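Local coordinates for outer membrane protein TP0453 (Treponema pallidum, PDB 3K8I), which alters membrane permeability at acidic pH, might be involved in ligand transport, and forms a half-barrel with a large hydrophobic cavity, at residues A4-V9 / I112-F117; P146-K151 / Y192-R197; Y202-Q207 / L236-G241. All coordinates share one frame; numbering follows the deposited sequence.

Interaction 1: residues A4-V9 / I112-F117; sequences AWKASV and IPAPHF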
loop_
_atom_site.group_PDB
_atom_site.type_symbol
_atom_site.label_atom_id
_atom_site.label_comp_id
_atom_site.label_asym_id
_atom_site.label_seq_id
_atom_site.Cartn_x
_atom_site.Cartn_y
_atom_site.Cartn_z
ATOM N N ALA A 4 -38.659 15.426 -29.001
ATOM C CA ALA A 4 -37.617 16.298 -29.555
ATOM C C ALA A 4 -36.500 16.547 -28.542
ATOM O O ALA A 4 -35.335 16.693 -28.916
ATOM C CB ALA A 4 -38.219 17.621 -30.018
ATOM N N TRP A 5 -36.873 16.599 -27.265
ATOM C CA TRP A 5 -35.920 16.696 -26.162
ATOM C C TRP A 5 -35.070 15.431 -26.057
ATOM O O TRP A 5 -33.897 15.486 -25.681
ATOM C CB TRP A 5 -36.656 16.934 -24.840
ATOM C CG TRP A 5 -37.645 15.852 -24.489
ATOM C CD1 TRP A 5 -38.956 15.777 -24.876
ATOM C CD2 TRP A 5 -37.401 14.692 -23.683
ATOM N NE1 TRP A 5 -39.540 14.645 -24.361
ATOM C CE2 TRP A 5 -38.610 13.960 -23.624
ATOM C CE3 TRP A 5 -36.278 14.199 -23.006
ATOM C CZ2 TRP A 5 -38.726 12.765 -22.913
ATOM C CZ3 TRP A 5 -36.395 13.011 -22.301
ATOM C CH2 TRP A 5 -37.611 12.309 -22.259
ATOM N N LYS A 6 -35.677 14.299 -26.405
ATOM C CA LYS A 6 -35.046 12.993 -26.286
ATOM C C LYS A 6 -33.971 12.771 -27.355
ATOM O O LYS A 6 -33.211 11.802 -27.286
ATOM C CB LYS A 6 -36.111 11.897 -26.363
ATOM C CG LYS A 6 -35.988 10.845 -25.280
ATOM C CD LYS A 6 -36.400 9.472 -25.783
ATOM C CE LYS A 6 -35.265 8.804 -26.563
ATOM N NZ LYS A 6 -35.651 7.461 -27.080
ATOM N N ALA A 7 -33.916 13.677 -28.335
ATOM C CA ALA A 7 -32.923 13.623 -29.411
ATOM C C ALA A 7 -31.500 13.815 -28.882
ATOM O O ALA A 7 -30.571 13.128 -29.315
ATOM C CB ALA A 7 -33.242 14.650 -30.499
ATOM N N SER A 8 -31.342 14.745 -27.943
ATOM C CA SER A 8 -30.036 15.062 -27.383
ATOM C C SER A 8 -30.116 15.331 -25.880
ATOM O O SER A 8 -30.089 16.480 -25.439
ATOM C CB SER A 8 -29.421 16.263 -28.116
ATOM O OG SER A 8 -29.199 15.967 -29.484
ATOM N N VAL A 9 -30.237 14.267 -25.089
ATOM C CA VAL A 9 -30.200 14.426 -23.642
ATOM C C VAL A 9 -28.745 14.404 -23.171
ATOM O O VAL A 9 -27.969 13.510 -23.512
ATOM C CB VAL A 9 -31.096 13.405 -22.891
ATOM C CG1 VAL A 9 -30.988 13.588 -21.380
ATOM C CG2 VAL A 9 -32.556 13.568 -23.317
ATOM N N ILE A 112 -39.006 8.028 -14.167
ATOM C CA ILE A 112 -38.561 7.442 -15.414
ATOM C C ILE A 112 -39.242 8.250 -16.533
ATOM O O ILE A 112 -40.309 7.878 -16.999
ATOM C CB ILE A 112 -38.937 5.928 -15.513
ATOM C CG1 ILE A 112 -38.608 5.176 -14.210
ATOM C CG2 ILE A 112 -38.247 5.272 -16.716
ATOM C CD1 ILE A 112 -37.134 4.742 -14.078
ATOM N N PRO A 113 -38.637 9.384 -16.945
ATOM C CA PRO A 113 -39.275 10.275 -17.932
ATOM C C PRO A 113 -39.394 9.681 -19.332
ATOM O O PRO A 113 -40.260 10.099 -20.104
ATOM C CB PRO A 113 -38.355 11.497 -17.957
ATOM C CG PRO A 113 -37.075 11.031 -17.381
ATOM C CD PRO A 113 -37.415 9.982 -16.388
ATOM N N ALA A 114 -38.510 8.741 -19.654
ATOM C CA ALA A 114 -38.574 7.977 -20.898
ATOM C C ALA A 114 -37.935 6.629 -20.580
ATOM O O ALA A 114 -37.227 6.515 -19.578
ATOM C CB ALA A 114 -37.816 8.699 -22.020
ATOM N N PRO A 115 -38.181 5.598 -21.419
ATOM C CA PRO A 115 -37.771 4.253 -21.002
ATOM C C PRO A 115 -36.260 4.029 -20.890
ATOM O O PRO A 115 -35.839 3.103 -20.200
ATOM C CB PRO A 115 -38.393 3.351 -22.074
ATOM C CG PRO A 115 -39.527 4.189 -22.659
ATOM C CD PRO A 115 -38.954 5.563 -22.672
ATOM N N HIS A 116 -35.450 4.870 -21.537
ATOM C CA HIS A 116 -33.986 4.699 -21.473
ATOM C C HIS A 116 -33.271 5.446 -20.334
ATOM O O HIS A 116 -32.054 5.309 -20.164
ATOM C CB HIS A 116 -33.328 5.000 -22.820
ATOM C CG HIS A 116 -33.929 4.240 -23.964
ATOM N ND1 HIS A 116 -34.427 2.962 -23.830
ATOM C CD2 HIS A 116 -34.108 4.577 -25.263
ATOM C CE1 HIS A 116 -34.900 2.549 -24.994
ATOM N NE2 HIS A 116 -34.715 3.509 -25.881
ATOM N N PHE A 117 -34.016 6.213 -19.542
ATOM C CA PHE A 117 -33.408 6.877 -18.385
ATOM C C PHE A 117 -34.259 7.102 -17.160
ATOM O O PHE A 117 -35.480 7.248 -17.224
ATOM C CB PHE A 117 -32.684 8.188 -18.739
ATOM C CG PHE A 117 -33.205 8.873 -19.952
ATOM C CD1 PHE A 117 -32.508 8.791 -21.157
ATOM C CD2 PHE A 117 -34.371 9.616 -19.894
ATOM C CE1 PHE A 117 -32.985 9.433 -22.291
ATOM C CE2 PHE A 117 -34.852 10.263 -21.014
ATOM C CZ PHE A 117 -34.165 10.174 -22.216
HETATM O O HOH W 1 -36.008 6.686 -23.951
#

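Interaction 2: residues P146-K151 / Y192-R197; sequences PPRFEK and YLTARR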
loop_
_atom_site.group_PDB
_atom_site.type_symbol
_atom_site.label_atom_id
_atom_site.label_comp_id
_atom_site.label_asym_id
_atom_site.label_seq_id
_atom_site.Cartn_x
_atom_site.Cartn_y
_atom_site.Cartn_z
ATOM N N PRO A 146 -13.547 18.657 -15.718
ATOM C CA PRO A 146 -12.190 18.482 -16.202
ATOM C C PRO A 146 -12.164 17.623 -17.481
ATOM O O PRO A 146 -13.070 16.811 -17.685
ATOM C CB PRO A 146 -11.475 17.740 -15.057
ATOM C CG PRO A 146 -12.429 17.607 -13.951
ATOM C CD PRO A 146 -13.793 17.948 -14.449
ATOM N N PRO A 147 -11.136 17.810 -18.335
ATOM C CA PRO A 147 -11.015 17.123 -19.628
ATOM C C PRO A 147 -11.186 15.602 -19.613
ATOM O O PRO A 147 -11.906 15.070 -20.467
ATOM C CB PRO A 147 -9.592 17.481 -20.077
ATOM C CG PRO A 147 -9.331 18.812 -19.478
ATOM C CD PRO A 147 -10.173 18.921 -18.220
ATOM N N ARG A 148 -10.518 14.907 -18.689
ATOM C CA ARG A 148 -10.603 13.449 -18.670
ATOM C C ARG A 148 -11.944 12.956 -18.135
ATOM O O ARG A 148 -12.419 11.891 -18.536
ATOM C CB ARG A 148 -9.453 12.800 -17.899
ATOM C CG ARG A 148 -9.450 11.265 -18.092
ATOM C CD ARG A 148 -8.309 10.559 -17.386
ATOM N NE ARG A 148 -8.549 9.115 -17.349
ATOM C CZ ARG A 148 -7.753 8.234 -16.745
ATOM N NH1 ARG A 148 -6.653 8.641 -16.123
ATOM N NH2 ARG A 148 -8.060 6.939 -16.762
ATOM N N PHE A 149 -12.536 13.719 -17.220
ATOM C CA PHE A 149 -13.911 13.456 -16.808
ATOM C C PHE A 149 -14.824 13.487 -18.054
ATOM O O PHE A 149 -15.609 12.559 -18.282
ATOM C CB PHE A 149 -14.396 14.451 -15.731
ATOM C CG PHE A 149 -15.657 14.002 -15.037
ATOM C CD1 PHE A 149 -15.592 13.369 -13.802
ATOM C CD2 PHE A 149 -16.909 14.167 -15.649
ATOM C CE1 PHE A 149 -16.754 12.906 -13.162
ATOM C CE2 PHE A 149 -18.081 13.709 -15.021
ATOM C CZ PHE A 149 -18.008 13.078 -13.778
ATOM N N GLU A 150 -14.692 14.534 -18.870
ATOM C CA GLU A 150 -15.518 14.666 -20.072
ATOM C C GLU A 150 -15.261 13.507 -21.036
ATOM O O GLU A 150 -16.196 12.973 -21.634
ATOM C CB GLU A 150 -15.263 16.000 -20.774
ATOM C CG GLU A 150 -15.631 17.248 -19.969
ATOM C CD GLU A 150 -17.145 17.542 -19.953
ATOM O OE1 GLU A 150 -17.516 18.693 -19.649
ATOM O OE2 GLU A 150 -17.964 16.641 -20.250
ATOM N N LYS A 151 -13.995 13.111 -21.162
ATOM C CA LYS A 151 -13.603 11.998 -22.027
ATOM C C LYS A 151 -14.317 10.687 -21.655
ATOM O O LYS A 151 -14.889 10.030 -22.526
ATOM C CB LYS A 151 -12.086 11.787 -21.987
ATOM C CG LYS A 151 -11.448 11.332 -23.310
ATOM C CD LYS A 151 -12.119 10.131 -23.962
ATOM C CE LYS A 151 -11.689 8.812 -23.329
ATOM N NZ LYS A 151 -10.380 8.325 -23.866
ATOM N N TYR A 192 -9.663 8.822 -11.092
ATOM C CA TYR A 192 -10.078 7.903 -12.150
ATOM C C TYR A 192 -9.733 6.480 -11.776
ATOM O O TYR A 192 -8.641 6.217 -11.279
ATOM C CB TYR A 192 -9.442 8.309 -13.486
ATOM C CG TYR A 192 -9.756 9.745 -13.805
ATOM C CD1 TYR A 192 -10.969 10.092 -14.415
ATOM C CD2 TYR A 192 -8.882 10.770 -13.434
ATOM C CE1 TYR A 192 -11.285 11.419 -14.675
ATOM C CE2 TYR A 192 -9.190 12.099 -13.692
ATOM C CZ TYR A 192 -10.393 12.415 -14.316
ATOM O OH TYR A 192 -10.711 13.732 -14.573
ATOM N N LEU A 193 -10.667 5.565 -12.003
ATOM C CA LEU A 193 -10.508 4.174 -11.575
ATOM C C LEU A 193 -10.890 3.189 -12.684
ATOM O O LEU A 193 -12.003 3.243 -13.209
ATOM C CB LEU A 193 -11.352 3.913 -10.320
ATOM C CG LEU A 193 -11.165 4.811 -9.084
ATOM C CD1 LEU A 193 -12.446 4.904 -8.287
ATOM C CD2 LEU A 193 -10.035 4.320 -8.198
ATOM N N THR A 194 -9.961 2.299 -13.035
ATOM C CA THR A 194 -10.168 1.309 -14.097
ATOM C C THR A 194 -9.714 -0.090 -13.656
ATOM O O THR A 194 -8.627 -0.249 -13.096
ATOM C CB THR A 194 -9.421 1.705 -15.393
ATOM O OG1 THR A 194 -9.640 3.094 -15.675
ATOM C CG2 THR A 194 -9.898 0.864 -16.584
ATOM N N ALA A 195 -10.545 -1.095 -13.931
ATOM C CA ALA A 195 -10.301 -2.463 -13.473
ATOM C C ALA A 195 -9.313 -3.259 -14.330
ATOM O O ALA A 195 -9.273 -3.118 -15.561
ATOM C CB ALA A 195 -11.613 -3.222 -13.339
ATOM N N ARG A 196 -8.527 -4.091 -13.649
ATOM C CA ARG A 196 -7.633 -5.076 -14.266
ATOM C C ARG A 196 -7.625 -6.318 -13.363
ATOM O O ARG A 196 -7.471 -6.191 -12.146
ATOM C CB ARG A 196 -6.220 -4.501 -14.418
ATOM C CG ARG A 196 -5.198 -5.463 -15.014
ATOM C CD ARG A 196 -3.776 -5.036 -14.679
ATOM N NE ARG A 196 -3.280 -4.000 -15.582
ATOM C CZ ARG A 196 -2.106 -3.386 -15.457
ATOM N NH1 ARG A 196 -1.291 -3.687 -14.452
ATOM N NH2 ARG A 196 -1.748 -2.456 -16.334
ATOM N N ARG A 197 -7.785 -7.503 -13.958
ATOM C CA ARG A 197 -8.032 -8.766 -13.218
ATOM C C ARG A 197 -8.964 -8.596 -11.997
ATOM O O ARG A 197 -10.186 -8.547 -12.157
ATOM C CB ARG A 197 -6.735 -9.557 -12.917
ATOM C CG ARG A 197 -5.653 -8.831 -12.116
ATOM C CD ARG A 197 -4.250 -9.207 -12.583
ATOM N NE ARG A 197 -3.961 -8.673 -13.916
ATOM C CZ ARG A 197 -2.743 -8.532 -14.434
ATOM N NH1 ARG A 197 -2.598 -8.035 -15.655
ATOM N NH2 ARG A 197 -1.669 -8.879 -13.736
#

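Interaction 3: residues Y202-Q207 / L236-G241; sequences YTLSLQ and LIIEDG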
loop_
_atom_site.group_PDB
_atom_site.type_symbol
_atom_site.label_atom_id
_atom_site.label_comp_id
_atom_site.label_asym_id
_atom_site.label_seq_id
_atom_site.Cartn_x
_atom_site.Cartn_y
_atom_site.Cartn_z
ATOM N N TYR A 202 -5.563 3.172 -10.611
ATOM C CA TYR A 202 -6.066 4.515 -10.335
ATOM C C TYR A 202 -5.138 5.657 -10.758
ATOM O O TYR A 202 -3.929 5.479 -10.919
ATOM C CB TYR A 202 -6.506 4.673 -8.870
ATOM C CG TYR A 202 -5.399 4.813 -7.840
ATOM C CD1 TYR A 202 -4.889 3.694 -7.181
ATOM C CD2 TYR A 202 -4.890 6.069 -7.498
ATOM C CE1 TYR A 202 -3.882 3.816 -6.224
ATOM C CE2 TYR A 202 -3.884 6.202 -6.550
ATOM C CZ TYR A 202 -3.384 5.071 -5.915
ATOM O OH TYR A 202 -2.389 5.196 -4.971
ATOM N N THR A 203 -5.741 6.827 -10.928
ATOM C CA THR A 203 -5.040 8.052 -11.244
ATOM C C THR A 203 -5.701 9.157 -10.416
ATOM O O THR A 203 -6.930 9.320 -10.442
ATOM C CB THR A 203 -5.121 8.365 -12.767
ATOM O OG1 THR A 203 -4.568 7.272 -13.516
ATOM C CG2 THR A 203 -4.376 9.635 -13.120
ATOM N N LEU A 204 -4.885 9.890 -9.665
ATOM C CA LEU A 204 -5.373 10.952 -8.795
ATOM C C LEU A 204 -4.639 12.254 -9.080
ATOM O O LEU A 204 -3.403 12.298 -9.102
ATOM C CB LEU A 204 -5.207 10.557 -7.322
ATOM C CG LEU A 204 -5.681 11.485 -6.195
ATOM C CD1 LEU A 204 -7.200 11.607 -6.149
ATOM C CD2 LEU A 204 -5.158 10.982 -4.854
ATOM N N SER A 205 -5.408 13.310 -9.305
ATOM C CA SER A 205 -4.853 14.636 -9.510
ATOM C C SER A 205 -5.288 15.531 -8.366
ATOM O O SER A 205 -6.456 15.528 -7.975
ATOM C CB SER A 205 -5.317 15.210 -10.842
ATOM O OG SER A 205 -5.078 16.601 -10.895
ATOM N N LEU A 206 -4.343 16.298 -7.842
ATOM C CA LEU A 206 -4.564 17.110 -6.659
ATOM C C LEU A 206 -4.029 18.506 -6.907
ATOM O O LEU A 206 -2.832 18.681 -7.150
ATOM C CB LEU A 206 -3.836 16.496 -5.464
ATOM C CG LEU A 206 -4.138 15.054 -5.042
ATOM C CD1 LEU A 206 -2.893 14.410 -4.414
ATOM C CD2 LEU A 206 -5.330 14.993 -4.092
ATOM N N GLN A 207 -4.910 19.499 -6.842
ATOM C CA GLN A 207 -4.509 20.880 -7.085
ATOM C C GLN A 207 -3.755 21.485 -5.907
ATOM O O GLN A 207 -4.325 21.688 -4.829
ATOM C CB GLN A 207 -5.716 21.753 -7.443
ATOM C CG GLN A 207 -5.352 23.199 -7.791
ATOM C CD GLN A 207 -6.531 24.001 -8.301
ATOM O OE1 GLN A 207 -7.573 24.080 -7.648
ATOM N NE2 GLN A 207 -6.368 24.609 -9.474
ATOM N N LEU A 236 -0.502 17.944 -8.768
ATOM C CA LEU A 236 0.292 16.742 -8.519
ATOM C C LEU A 236 -0.482 15.525 -9.026
ATOM O O LEU A 236 -1.643 15.321 -8.657
ATOM C CB LEU A 236 0.600 16.593 -7.025
ATOM C CG LEU A 236 1.190 15.271 -6.509
ATOM C CD1 LEU A 236 2.623 15.035 -6.995
ATOM C CD2 LEU A 236 1.129 15.237 -4.998
ATOM N N ILE A 237 0.164 14.725 -9.872
ATOM C CA ILE A 237 -0.494 13.588 -10.516
ATOM C C ILE A 237 0.116 12.230 -10.137
ATOM O O ILE A 237 1.247 11.900 -10.522
ATOM C CB ILE A 237 -0.554 13.758 -12.060
ATOM C CG1 ILE A 237 -1.369 15.007 -12.430
ATOM C CG2 ILE A 237 -1.155 12.514 -12.715
ATOM C CD1 ILE A 237 -1.165 15.498 -13.850
ATOM N N ILE A 238 -0.650 11.459 -9.370
ATOM C CA ILE A 238 -0.316 10.075 -9.050
ATOM C C ILE A 238 -0.942 9.197 -10.133
ATOM O O ILE A 238 -2.160 8.996 -10.149
ATOM C CB ILE A 238 -0.841 9.677 -7.639
ATOM C CG1 ILE A 238 -0.266 10.609 -6.564
ATOM C CG2 ILE A 238 -0.546 8.208 -7.337
ATOM C CD1 ILE A 238 -0.997 10.571 -5.229
ATOM N N GLU A 239 -0.112 8.693 -11.047
ATOM C CA GLU A 239 -0.597 7.933 -12.202
ATOM C C GLU A 239 -0.437 6.419 -12.084
ATOM O O GLU A 239 0.452 5.927 -11.382
ATOM C CB GLU A 239 0.056 8.423 -13.496
ATOM C CG GLU A 239 -0.854 9.264 -14.366
ATOM C CD GLU A 239 -0.158 9.780 -15.613
ATOM O OE1 GLU A 239 0.732 10.651 -15.494
ATOM O OE2 GLU A 239 -0.511 9.318 -16.719
ATOM N N ASP A 240 -1.318 5.699 -12.785
ATOM C CA ASP A 240 -1.318 4.227 -12.857
ATOM C C ASP A 240 -0.996 3.505 -11.540
ATOM O O ASP A 240 -0.267 2.510 -11.526
ATOM C CB ASP A 240 -0.417 3.737 -14.005
ATOM C CG ASP A 240 -1.056 3.931 -15.377
ATOM O OD1 ASP A 240 -0.550 4.766 -16.161
ATOM O OD2 ASP A 240 -2.067 3.255 -15.672
ATOM N N GLY A 241 -1.549 4.015 -10.440
ATOM C CA GLY A 241 -1.451 3.361 -9.134
ATOM C C GLY A 241 -2.352 2.142 -9.046
ATOM O O GLY A 241 -3.105 1.855 -9.977
#

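Interaction 1: residues A4-V9 / I112-F117
Pro-113 sits at the corner where the chain leaves strand 108-112, and the six-membered ring of Trp-5 reaches its backbone: the carbonyl oxygen of Pro-113 lies at the ring's edge, 4.1 Å from CH2 of Trp-5. A proline suits this bend because its closed ring already restricts the backbone there. One residue on, the methyl of Ala-114 rests against the same corner of the indole, with CB 3.6 Å from Trp-5 CH2, and CD of Lys-6 comes up beside it; a small side chain lets both approach. The backbone then folds through a type I beta turn, Ala-114 to Phe-117, closed by the bond from Phe-117 N to Ala-114 O. Within it, a water accepts a hydrogen bond from the amide of His-116 and a weak one from Lys-6 NZ, bridging the two segments where no direct hydrogen bond does. Phe-117 ends the walk and takes the largest part in the contact. Its CE2 meets CZ3 of Trp-5 at 3.4 Å, rim to rim, with the planes turned 62° apart and neither ring over the other's face. At the edge of the phenyl ring, Lys-6 contributes its aliphatic CG, 3.6 Å from CZ. A chi1 of 178° sets CG2 of Val-9 anti to the carbonyl carbon, beside the backbone N, from where it meets the same CZ at 3.9 Å. Phe-71 meets Phe-117 from elsewhere in the chain. The whole is a small aromatic cluster at the surface, in which an irregular N-terminal segment packs on the tight turn joining two antiparallel strands, a beta hairpin.

Interaction 2: residues P146-K151 / Y192-R197
Pro-146, at the N-cap position of helix 147-153, opens the contact by bringing CB to 4.1 Å from the hydroxyl oxygen of Tyr-192. It offers its ring to the packing and its carbonyl to Glu-150 N, while Pro-147 suits the first turn because its nitrogen, lacking a hydrogen, needs no acceptor there. Arg-148 makes the main contact. Its chain runs extended from CG to NE and lies lengthwise over one face of the tyrosine ring, the two side chains passing in opposite directions. CB starts above the phenol end, 3.7 Å from Tyr-192 OH; CD stands almost exactly over the ring centroid at 3.8 Å, only 4° off the normal, in a CH-pi contact. Beyond it the guanidinium lies flat, its plane 6° from that of the ring and its centre 4.6 Å from the ring centre, with Tyr-192 CB beneath one of its faces. The first torsion, chi1 -171°, sends CG away from the backbone N and starts the chain along the ring. Phe-149 follows with its backbone at the phenol end: its amide N is 3.2 Å from Tyr-192 OH and its CB 3.9 Å from the same oxygen, while its own ring leads away to Tyr-22, Tyr-24 and strand 162-166. Neither polar end depends on the stack alone, since Tyr-192 OH is hydrogen-bonded to Glu-190 and Arg-148 NE forms a salt bridge with Glu-152. The chemistry therefore separates by direction: the flat cation and its methylenes use the pi face of the tyrosine, a contact that probably adds cation-pi attraction to dispersion, while Glu-190 takes the tyrosine hydroxyl and Glu-152 would be expected to balance the arginine's charge.

Interaction 3: residues Y202-Q207 / L236-G241
Tyr-202 and Gly-241 meet at one end of an antiparallel strand pair interrupted by a G1 beta bulge in strand 235-244, Asp-240 and Gly-241 together facing Tyr-202. The swelling shifts the register by one residue. Asp-240 takes a left-handed backbone conformation (phi 40°), and Gly-241, having no side chain, leaves a shallow hollow that the tyrosine ring occupies. Gly-241 CA lies 4.0 Å from the ring centroid, displaced toward the rim, in a CH-pi contact over the face. The aromatic group is brought there by a chi1 of 76°, which sets CG between the backbone N and the carbonyl carbon. Toward the same side, CE2 of the ring meets CG2 of Ile-238 obliquely at 4.0 Å.

Farther along, the same side of the sheet is a row of apolar side chains lying side by side. Leu-204 runs next to Ile-238, its CD2 against the isoleucine CD1, and Leu-206 next to Leu-236, with 4.1 Å between Leu-206 CD1 and Leu-236 CD2. That same methyl of Leu-206 also leans toward Ile-238 CD1, at 4.4 Å, helping to fill the groove between neighbouring pairs. Branched aliphatic residues suit this row because their ends present methyls to the neighbour across the strands; Met-189 and Leu-191 extend it across strand 189-196. The reverse side carries Ser-205 and Ile-237, a non-hydrogen-bonded pair with Ser-205 CB near Ile-237 CG1; the small serine fits this buried place. On that side too, Thr-203 lays its CG2 along CG of Glu-239.

Three hydrogen-bonded pairs hold the backbones together, and at the bulge Gly-241 N donates to Tyr-202 O over 2.8 Å, in the carbonyl plane but bent to 137° at the hydrogen.

How the interactions relate
Interactions 2 and 3 share a neighbourhood: strands 189-196 and 199-207 are adjacent and antiparallel, and Tyr-192 N probably bonds to Thr-203 O between them. Interaction 2 sets a helix against this region and is buried, joined by a stacked side-chain pair with carboxylate partners; interaction 3 extends the region toward strand 235-244 and is partly buried, relying on paired backbone hydrogen bonds, with one bulge, and aliphatic rows. Interaction 1 stands apart, its centre about 35 Å from that of interaction 3, on the opposite side of the chain's centre. This surface contact joins a loop to a turn and has neither shared strand bonds nor a charged stack, being built mainly from apolar contacts, with a bridging water.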